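Local atomic coordinates of endo-beta-mannanase (Rhizomucor miehei, PDB entry 4QP0), a protein that probably hydrolyses internal beta-1,4-mannosidic linkages of mannans, galactomannans and glucomannans, as a secreted TIM-barrel enzyme of glycoside hydrolase family 5. Residues A[292-297]-A[304-309]; A[223-228]-A[240-245]; A[145-150]-A[203-208]. All blocks are in the same frame, centred on the assembly; numbering follows the deposited sequence.

Interaction 1: residues A[292-297]-A[304-309]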
loop_
_atom_site.group_PDB
_atom_site.type_symbol
_atom_site.label_atom_id
_atom_site.label_comp_id
_atom_site.label_asym_id
_atom_site.label_seq_id
_atom_site.Cartn_x
_atom_site.Cartn_y
_atom_site.Cartn_z
ATOM N N GLU A 292 5.084 5.432 0.996
ATOM C CA GLU A 292 3.738 5.155 1.473
ATOM C C GLU A 292 3.728 4.446 2.816
ATOM O O GLU A 292 2.675 4.338 3.444
ATOM C CB GLU A 292 2.972 4.348 0.437
ATOM C CG GLU A 292 3.638 3.029 0.085
ATOM C CD GLU A 292 2.683 2.114 -0.626
ATOM O OE1 GLU A 292 1.565 2.582 -0.920
ATOM O OE2 GLU A 292 3.041 0.941 -0.890
ATOM N N GLU A 293 4.889 3.941 3.228
ATOM C CA GLU A 293 5.087 3.434 4.582
ATOM C C GLU A 293 6.399 3.964 5.124
ATOM O O GLU A 293 7.434 3.877 4.462
ATOM C CB GLU A 293 5.131 1.907 4.622
ATOM C CG GLU A 293 3.789 1.232 4.828
ATOM C CD GLU A 293 3.908 -0.272 5.071
ATOM O OE1 GLU A 293 4.669 -0.691 5.974
ATOM O OE2 GLU A 293 3.219 -1.039 4.365
ATOM N N TYR A 294 6.344 4.537 6.318
ATOM C CA TYR A 294 7.552 4.749 7.105
ATOM C C TYR A 294 7.240 4.676 8.580
ATOM O O TYR A 294 6.115 4.966 8.998
ATOM C CB TYR A 294 8.301 6.031 6.722
ATOM C CG TYR A 294 7.580 7.322 6.949
ATOM C CD1 TYR A 294 7.798 8.068 8.107
ATOM C CD2 TYR A 294 6.719 7.834 5.986
ATOM C CE1 TYR A 294 7.154 9.281 8.309
ATOM C CE2 TYR A 294 6.066 9.037 6.178
ATOM C CZ TYR A 294 6.287 9.760 7.338
ATOM O OH TYR A 294 5.636 10.954 7.531
ATOM N N GLY A 295 8.222 4.245 9.359
ATOM C CA GLY A 295 8.003 4.091 10.782
ATOM C C GLY A 295 9.255 3.937 11.604
ATOM O O GLY A 295 10.281 3.466 11.116
ATOM N N LEU A 296 9.156 4.358 12.860
ATOM C CA LEU A 296 10.169 4.095 13.868
ATOM C C LEU A 296 9.483 3.574 15.132
ATOM O O LEU A 296 8.372 4.009 15.467
ATOM C CB LEU A 296 11.002 5.350 14.145
ATOM C CG LEU A 296 11.921 5.760 12.984
ATOM C CD1 LEU A 296 12.542 7.126 13.237
ATOM C CD2 LEU A 296 12.994 4.705 12.715
ATOM N N SER A 297 10.150 2.634 15.805
ATOM C CA SER A 297 9.582 1.864 16.923
ATOM C C SER A 297 9.251 2.654 18.185
ATOM O O SER A 297 8.480 2.182 19.021
ATOM C CB SER A 297 10.524 0.720 17.322
ATOM O OG SER A 297 10.782 -0.140 16.231
ATOM N N ALA A 304 12.766 12.414 16.831
ATOM C CA ALA A 304 14.136 12.645 16.368
ATOM C C ALA A 304 14.269 12.676 14.850
ATOM O O ALA A 304 14.910 13.575 14.299
ATOM C CB ALA A 304 15.069 11.587 16.940
ATOM N N GLN A 305 13.672 11.691 14.177
ATOM C CA GLN A 305 13.960 11.466 12.753
ATOM C C GLN A 305 12.846 11.833 11.759
ATOM O O GLN A 305 13.132 12.198 10.620
ATOM C CB GLN A 305 14.460 10.037 12.519
ATOM C CG GLN A 305 15.676 9.636 13.357
ATOM C CD GLN A 305 16.949 10.422 13.044
ATOM O OE1 GLN A 305 17.886 10.432 13.844
ATOM N NE2 GLN A 305 16.994 11.076 11.885
ATOM N N TYR A 306 11.591 11.746 12.185
ATOM C CA TYR A 306 10.468 12.174 11.345
ATOM C C TYR A 306 10.634 13.605 10.790
ATOM O O TYR A 306 10.504 13.797 9.582
ATOM C CB TYR A 306 9.129 11.999 12.078
ATOM C CG TYR A 306 8.592 10.579 12.117
ATOM C CD1 TYR A 306 7.231 10.336 12.309
ATOM C CD2 TYR A 306 9.433 9.479 11.937
ATOM C CE1 TYR A 306 6.731 9.040 12.338
ATOM C CE2 TYR A 306 8.936 8.190 11.966
ATOM C CZ TYR A 306 7.588 7.977 12.164
ATOM O OH TYR A 306 7.103 6.684 12.197
ATOM N N PRO A 307 10.949 14.608 11.649
ATOM C CA PRO A 307 11.151 15.952 11.085
ATOM C C PRO A 307 12.261 15.995 10.037
ATOM O O PRO A 307 12.155 16.733 9.050
ATOM C CB PRO A 307 11.530 16.801 12.305
ATOM C CG PRO A 307 10.888 16.104 13.450
ATOM C CD PRO A 307 10.986 14.636 13.124
ATOM N N VAL A 308 13.302 15.195 10.250
ATOM C CA VAL A 308 14.410 15.103 9.308
ATOM C C VAL A 308 13.922 14.503 7.992
ATOM O O VAL A 308 14.142 15.088 6.927
ATOM C CB VAL A 308 15.591 14.278 9.882
ATOM C CG1 VAL A 308 16.774 14.271 8.919
ATOM C CG2 VAL A 308 16.020 14.832 11.238
ATOM N N TRP A 309 13.246 13.356 8.079
ATOM C CA TRP A 309 12.757 12.632 6.903
ATOM C C TRP A 309 11.741 13.430 6.143
ATOM O O TRP A 309 11.716 13.409 4.911
ATOM C CB TRP A 309 12.106 11.309 7.293
ATOM C CG TRP A 309 13.005 10.272 7.923
ATOM C CD1 TRP A 309 14.385 10.320 8.122
ATOM C CD2 TRP A 309 12.599 8.953 8.423
ATOM N NE1 TRP A 309 14.836 9.162 8.710
ATOM C CE2 TRP A 309 13.816 8.305 8.916
ATOM C CE3 TRP A 309 11.384 8.271 8.512
ATOM C CZ2 TRP A 309 13.793 7.035 9.471
ATOM C CZ3 TRP A 309 11.377 6.995 9.074
ATOM C CH2 TRP A 309 12.552 6.391 9.532
#

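Interaction 2: residues A[223-228]-A[240-245]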
loop_
_atom_site.group_PDB
_atom_site.type_symbol
_atom_site.label_atom_id
_atom_site.label_comp_id
_atom_site.label_asym_id
_atom_site.label_seq_id
_atom_site.Cartn_x
_atom_site.Cartn_y
_atom_site.Cartn_z
ATOM N N PHE A 223 15.601 -1.507 -5.153
ATOM C CA PHE A 223 16.225 -1.348 -6.474
ATOM C C PHE A 223 16.917 -2.610 -6.945
ATOM O O PHE A 223 17.181 -3.516 -6.158
ATOM C CB PHE A 223 17.273 -0.239 -6.444
ATOM C CG PHE A 223 16.706 1.126 -6.243
ATOM C CD1 PHE A 223 16.052 1.783 -7.282
ATOM C CD2 PHE A 223 16.843 1.770 -5.019
ATOM C CE1 PHE A 223 15.536 3.054 -7.095
ATOM C CE2 PHE A 223 16.327 3.037 -4.829
ATOM C CZ PHE A 223 15.674 3.681 -5.869
ATOM N N ASN A 224 17.228 -2.649 -8.234
ATOM C CA ASN A 224 18.057 -3.702 -8.800
ATOM C C ASN A 224 19.233 -3.086 -9.543
ATOM O O ASN A 224 19.412 -3.288 -10.747
ATOM C CB ASN A 224 17.227 -4.625 -9.698
ATOM C CG ASN A 224 18.068 -5.662 -10.416
ATOM O OD1 ASN A 224 19.065 -6.147 -9.891
ATOM N ND2 ASN A 224 17.673 -5.994 -11.633
ATOM N N ARG A 225 20.033 -2.317 -8.810
ATOM C CA ARG A 225 21.195 -1.662 -9.387
ATOM C C ARG A 225 22.474 -2.483 -9.162
ATOM O O ARG A 225 22.931 -2.651 -8.028
ATOM C CB ARG A 225 21.327 -0.225 -8.876
ATOM C CG ARG A 225 20.603 0.809 -9.739
ATOM C CD ARG A 225 19.316 1.322 -9.113
ATOM N NE ARG A 225 19.529 2.548 -8.348
ATOM C CZ ARG A 225 18.933 3.718 -8.582
ATOM N NH1 ARG A 225 18.055 3.857 -9.563
ATOM N NH2 ARG A 225 19.213 4.762 -7.808
ATOM N N LYS A 226 23.026 -2.992 -10.264
ATOM C CA LYS A 226 24.172 -3.904 -10.258
ATOM C C LYS A 226 25.319 -3.410 -9.387
ATOM O O LYS A 226 25.762 -2.268 -9.520
ATOM C CB LYS A 226 24.678 -4.135 -11.688
ATOM N N GLY A 227 25.776 -4.275 -8.489
ATOM C CA GLY A 227 26.979 -4.016 -7.705
ATOM C C GLY A 227 26.880 -2.848 -6.747
ATOM O O GLY A 227 27.858 -2.132 -6.521
ATOM N N GLU A 228 25.694 -2.635 -6.191
ATOM C CA GLU A 228 25.576 -1.722 -5.062
ATOM C C GLU A 228 25.591 -2.539 -3.769
ATOM O O GLU A 228 25.436 -3.771 -3.802
ATOM C CB GLU A 228 24.363 -0.798 -5.213
ATOM C CG GLU A 228 24.685 0.427 -6.076
ATOM C CD GLU A 228 23.480 1.288 -6.427
ATOM O OE1 GLU A 228 22.384 1.067 -5.874
ATOM O OE2 GLU A 228 23.640 2.202 -7.268
ATOM N N ASP A 240 12.700 -4.806 -8.577
ATOM C CA ASP A 240 13.408 -3.893 -9.458
ATOM C C ASP A 240 12.580 -2.637 -9.602
ATOM O O ASP A 240 11.832 -2.497 -10.572
ATOM C CB ASP A 240 13.621 -4.561 -10.823
ATOM C CG ASP A 240 14.575 -3.789 -11.729
ATOM O OD1 ASP A 240 14.731 -2.553 -11.579
ATOM O OD2 ASP A 240 15.161 -4.435 -12.624
ATOM N N PHE A 241 12.713 -1.730 -8.639
ATOM C CA PHE A 241 11.962 -0.472 -8.642
ATOM C C PHE A 241 12.028 0.224 -9.990
ATOM O O PHE A 241 11.009 0.690 -10.485
ATOM C CB PHE A 241 12.470 0.466 -7.545
ATOM C CG PHE A 241 11.678 1.743 -7.406
ATOM C CD1 PHE A 241 10.530 1.786 -6.622
ATOM C CD2 PHE A 241 12.102 2.917 -8.025
ATOM C CE1 PHE A 241 9.808 2.965 -6.475
ATOM C CE2 PHE A 241 11.388 4.111 -7.873
ATOM C CZ PHE A 241 10.237 4.133 -7.099
ATOM N N ASP A 242 13.219 0.290 -10.576
ATOM C CA ASP A 242 13.406 0.910 -11.896
ATOM C C ASP A 242 12.537 0.270 -12.983
ATOM O O ASP A 242 11.850 0.974 -13.734
ATOM C CB ASP A 242 14.883 0.885 -12.312
ATOM C CG ASP A 242 15.759 1.777 -11.431
ATOM O OD1 ASP A 242 15.306 2.878 -11.033
ATOM O OD2 ASP A 242 16.906 1.368 -11.140
ATOM N N ALA A 243 12.555 -1.060 -13.060
ATOM C CA ALA A 243 11.788 -1.754 -14.088
ATOM C C ALA A 243 10.282 -1.623 -13.852
ATOM O O ALA A 243 9.498 -1.657 -14.808
ATOM C CB ALA A 243 12.203 -3.222 -14.193
ATOM N N ILE A 244 9.882 -1.469 -12.589
ATOM C CA ILE A 244 8.468 -1.309 -12.239
ATOM C C ILE A 244 7.969 0.063 -12.676
ATOM O O ILE A 244 6.993 0.168 -13.423
ATOM C CB ILE A 244 8.219 -1.533 -10.730
ATOM C CG1 ILE A 244 8.356 -3.018 -10.375
ATOM C CG2 ILE A 244 6.845 -1.023 -10.318
ATOM C CD1 ILE A 244 8.641 -3.278 -8.908
ATOM N N LEU A 245 8.653 1.114 -12.227
ATOM C CA LEU A 245 8.306 2.482 -12.592
ATOM C C LEU A 245 8.380 2.739 -14.115
ATOM O O LEU A 245 7.771 3.671 -14.623
ATOM C CB LEU A 245 9.207 3.456 -11.830
ATOM C CG LEU A 245 8.693 4.881 -11.637
ATOM C CD1 LEU A 245 7.408 4.868 -10.825
ATOM C CD2 LEU A 245 9.747 5.759 -10.967
#

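Interaction 3: residues A[145-150]-A[203-208]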
loop_
_atom_site.group_PDB
_atom_site.type_symbol
_atom_site.label_atom_id
_atom_site.label_comp_id
_atom_site.label_asym_id
_atom_site.label_seq_id
_atom_site.Cartn_x
_atom_site.Cartn_y
_atom_site.Cartn_z
ATOM N N TYR A 145 -10.568 -12.319 -8.469
ATOM C CA TYR A 145 -10.764 -11.520 -7.257
ATOM C C TYR A 145 -10.709 -10.031 -7.583
ATOM O O TYR A 145 -11.586 -9.265 -7.160
ATOM C CB TYR A 145 -9.733 -11.871 -6.182
ATOM C CG TYR A 145 -9.862 -11.052 -4.909
ATOM C CD1 TYR A 145 -10.921 -11.266 -4.025
ATOM C CD2 TYR A 145 -8.931 -10.063 -4.590
ATOM C CE1 TYR A 145 -11.046 -10.531 -2.855
ATOM C CE2 TYR A 145 -9.052 -9.310 -3.420
ATOM C CZ TYR A 145 -10.108 -9.548 -2.555
ATOM O OH TYR A 145 -10.244 -8.817 -1.393
ATOM N N ILE A 146 -9.685 -9.638 -8.346
ATOM C CA ILE A 146 -9.510 -8.254 -8.786
ATOM C C ILE A 146 -10.750 -7.786 -9.541
ATOM O O ILE A 146 -11.313 -6.741 -9.218
ATOM C CB ILE A 146 -8.222 -8.085 -9.626
ATOM C CG1 ILE A 146 -7.005 -8.067 -8.705
ATOM C CG2 ILE A 146 -8.258 -6.824 -10.484
ATOM C CD1 ILE A 146 -5.689 -8.280 -9.423
ATOM N N SER A 147 -11.185 -8.580 -10.515
ATOM C CA SER A 147 -12.408 -8.303 -11.272
ATOM C C SER A 147 -13.604 -8.081 -10.360
ATOM O O SER A 147 -14.361 -7.141 -10.551
ATOM C CB SER A 147 -12.716 -9.453 -12.234
ATOM O OG SER A 147 -14.063 -9.391 -12.684
ATOM N N HIS A 148 -13.766 -8.956 -9.374
ATOM C CA HIS A 148 -14.882 -8.884 -8.445
ATOM C C HIS A 148 -14.853 -7.608 -7.645
ATOM O O HIS A 148 -15.877 -6.938 -7.489
ATOM C CB HIS A 148 -14.849 -10.094 -7.521
ATOM C CG HIS A 148 -16.075 -10.237 -6.663
ATOM N ND1 HIS A 148 -16.987 -11.203 -6.864
ATOM C CD2 HIS A 148 -16.522 -9.492 -5.580
ATOM C CE1 HIS A 148 -17.968 -11.086 -5.957
ATOM N NE2 HIS A 148 -17.685 -10.034 -5.174
ATOM N N VAL A 149 -13.675 -7.255 -7.140
ATOM C CA VAL A 149 -13.526 -6.076 -6.294
ATOM C C VAL A 149 -13.773 -4.801 -7.097
ATOM O O VAL A 149 -14.557 -3.950 -6.672
ATOM C CB VAL A 149 -12.149 -6.032 -5.601
ATOM C CG1 VAL A 149 -11.949 -4.703 -4.882
ATOM C CG2 VAL A 149 -12.026 -7.180 -4.616
ATOM N N LEU A 150 -13.139 -4.691 -8.266
ATOM C CA LEU A 150 -13.298 -3.498 -9.116
ATOM C C LEU A 150 -14.728 -3.327 -9.642
ATOM O O LEU A 150 -15.194 -2.197 -9.818
ATOM C CB LEU A 150 -12.322 -3.513 -10.302
ATOM C CG LEU A 150 -10.815 -3.732 -10.136
ATOM C CD1 LEU A 150 -10.089 -3.313 -11.405
ATOM C CD2 LEU A 150 -10.242 -2.998 -8.945
ATOM N N SER A 203 -1.016 -5.519 -13.394
ATOM C CA SER A 203 -1.351 -4.093 -13.515
ATOM C C SER A 203 -2.071 -3.813 -14.833
ATOM O O SER A 203 -2.983 -2.990 -14.876
ATOM C CB SER A 203 -0.122 -3.187 -13.339
ATOM O OG SER A 203 0.862 -3.422 -14.335
ATOM N N GLU A 204 -1.675 -4.511 -15.898
ATOM C CA GLU A 204 -2.403 -4.432 -17.165
ATOM C C GLU A 204 -3.816 -4.990 -17.028
ATOM O O GLU A 204 -4.762 -4.403 -17.544
ATOM C CB GLU A 204 -1.640 -5.099 -18.314
ATOM C CG GLU A 204 -0.568 -4.199 -18.924
ATOM C CD GLU A 204 0.409 -4.935 -19.840
ATOM O OE1 GLU A 204 0.235 -6.158 -20.076
ATOM O OE2 GLU A 204 1.365 -4.279 -20.321
ATOM N N TYR A 205 -3.963 -6.098 -16.307
ATOM C CA TYR A 205 -5.296 -6.655 -16.061
ATOM C C TYR A 205 -6.193 -5.667 -15.307
ATOM O O TYR A 205 -7.365 -5.518 -15.654
ATOM C CB TYR A 205 -5.231 -8.001 -15.334
ATOM C CG TYR A 205 -6.596 -8.628 -15.109
ATOM C CD1 TYR A 205 -7.304 -9.211 -16.168
ATOM C CD2 TYR A 205 -7.185 -8.631 -13.840
ATOM C CE1 TYR A 205 -8.557 -9.778 -15.965
ATOM C CE2 TYR A 205 -8.436 -9.195 -13.626
ATOM C CZ TYR A 205 -9.115 -9.770 -14.689
ATOM O OH TYR A 205 -10.353 -10.330 -14.479
ATOM N N ILE A 206 -5.645 -5.002 -14.288
ATOM C CA ILE A 206 -6.374 -3.932 -13.596
ATOM C C ILE A 206 -6.746 -2.823 -14.584
ATOM O O ILE A 206 -7.898 -2.384 -14.611
ATOM C CB ILE A 206 -5.595 -3.357 -12.381
ATOM C CG1 ILE A 206 -5.450 -4.420 -11.289
ATOM C CG2 ILE A 206 -6.283 -2.112 -11.818
ATOM C CD1 ILE A 206 -4.500 -4.036 -10.173
ATOM N N LYS A 207 -5.797 -2.399 -15.414
ATOM C CA LYS A 207 -6.061 -1.327 -16.377
ATOM C C LYS A 207 -7.160 -1.636 -17.407
ATOM O O LYS A 207 -7.890 -0.730 -17.821
ATOM C CB LYS A 207 -4.770 -0.884 -17.075
ATOM C CG LYS A 207 -3.840 -0.049 -16.199
ATOM C CD LYS A 207 -4.410 1.331 -15.880
ATOM C CE LYS A 207 -3.384 2.168 -15.135
ATOM N NZ LYS A 207 -3.747 3.607 -15.120
ATOM N N SER A 208 -7.287 -2.905 -17.804
ATOM C CA SER A 208 -8.305 -3.317 -18.778
ATOM C C SER A 208 -9.733 -3.235 -18.232
ATOM O O SER A 208 -10.657 -2.913 -18.975
ATOM C CB SER A 208 -8.006 -4.718 -19.354
ATOM O OG SER A 208 -8.282 -5.752 -18.421
#

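Interaction 1: residues A[292-297]-A[304-309]
L296 pushes its branched end against W309 on helix 299-315: its CG and CD2 reach the six-membered part of the indole, with L296 CG 3.6 Å from W309 CH2. The other methyl, L296 CD1, rests 3.6 Å from Q305 CB and stays close to the indole, while the amide end of Q305 leads away. That same Q305 CB lies over one face of the W309 indole, toward its rim, one helical turn earlier. Y294 closes the apolar group. Its CD1 meets the edge of the indole in plane, 3.6 Å from W309 CE3, and its CE1 stands over the centre of the Y306 ring. The two tyrosines thus form a T-shaped pair, Y294 giving the edge and Y306 the face, with ring planes at 70°. With chi1 at 63°, Y294 holds CG between its backbone N and carbonyl carbon, and from there the ring can reach both aromatic partners of the helix.

At the polar edge, the Y306 hydroxyl meets the backbone where the strand has just ended. L296 N donates to Y306 OH over 3.2 Å, a bent bond with an N-H...O angle of 136°, near the plane of the tyrosine ring. Y306 OH also packs 3.1 Å from G295 CA. The Y294 hydroxyl is hydrogen-bonded to Q310 of the same helix and to D321 of strand 320-323.

All this joins the end of strand 289-294 to the helix that follows it in the beta-alpha-beta unit leading to strand 320-323. L257 of strand 253-257 touches both Y294 and W309, and S271 and I275 bring helix 270-284 against W309, so the indole touches barrel strand and neighbouring helix alike.

Interaction 2: residues A[223-228]-A[240-245]
R225 leans toward D242 by bending at chi2 and chi3, which brings its far part back to the start of helix 241-245. Beyond CB, its CG approaches D242 OD2, and R225 CD is closer still, 3.1 Å from D242 OD2. R225 NE and CZ each stay 4.0 Å from D242 OD2. At the tip, R225 NH1 makes a salt bridge to D242 OD2 over 3.2 Å, nearly straight at 167°, using the syn lone pair of that oxygen with guanidinium and carboxylate nearly coplanar; NH1 also lies 3.3 Å from D242 OD1. The guanidinium lies over the rim of the F223 ring, with F223 CD1 3.4 Å above the guanidinium plane. F223 CE1 packs 3.6 Å from F241 CD2, and H278 meets both rings, stacked on F223 and edge-to-face with F241.

N224 ND2 donates to D240 OD2 over 3.1 Å, from above the carboxylate plane. D240 OD1 accepts from A243 N at 3.0 Å, so each carboxylate oxygen has its own N-H donor.

The latter is an N-cap bond: an aspartate just before the first turn closes the start of helix 241-245, here within a TIM barrel, and the loop after strand 214-216 fastens onto it.

Interaction 3: residues A[145-150]-A[203-208]
Helices 136-151 and 192-209 run in roughly the same direction here, the axes of their short segments 34° apart (signed crossing angle -34°) and 10.3 Å from each other at closest approach. The backbones come nearest at I146 and I206, whose CA atoms are 7.2 Å apart. No hydrogen bond spans the contact, which rests on packing.

I146 fills the middle with one methyl. Its CG2 sits 3.8 Å from I206 CG1, the two isoleucines crossing at about a right angle, and the same methyl lies 3.9 Å from Y205 CE2, at the edge of the tyrosine ring and near its plane. Y205 sends its ring toward the first helix because CG is anti to the backbone N (chi1 -178°). The ring runs alongside I146 in the opposite sense and ends with Y205 OH 3.4 Å from S147 CB, a plain van der Waals touch. One turn beyond I146, L150 CD1 reaches I206 CG2 at 4.0 Å and comes equally near the I206 carbonyl oxygen.

On the second helix, S208 OG donates to Y205 O at 2.9 Å, adding a side-chain bond to the backbone around the residue that lends its ring to the contact.

W170 of strand 167-171 touches both L150 and I206, and V215 of strand 214-216 also lies against I206, so the inner side of the helix pair rests on barrel strands. This is the side-by-side, near-parallel packing of outer helices around the parallel strands of a TIM barrel, with aliphatic side chains and W170 packed between the helices and the sheet.

In the fold
All three contacts belong to the same TIM barrel, in series and without touching. Interactions 1 and 3 are buried and lie on opposite sides of the chain's centre, their centres about 33 Å apart. Interaction 1 fastens a strand's end to the helix following it, mainly through aromatic rings, whereas interaction 3 joins two outer helices by aliphatic packing and a tyrosine edge. Interaction 2 is only partly buried and relies on charge and capping, with its phenylalanines as the inward part. Strand 289-294 links two of them, since it supplies residues to interaction 1 and V289 touches F241 of interaction 2. Helix 192-209 serves interaction 3 and, through T192 and T196, borders D240 of interaction 2.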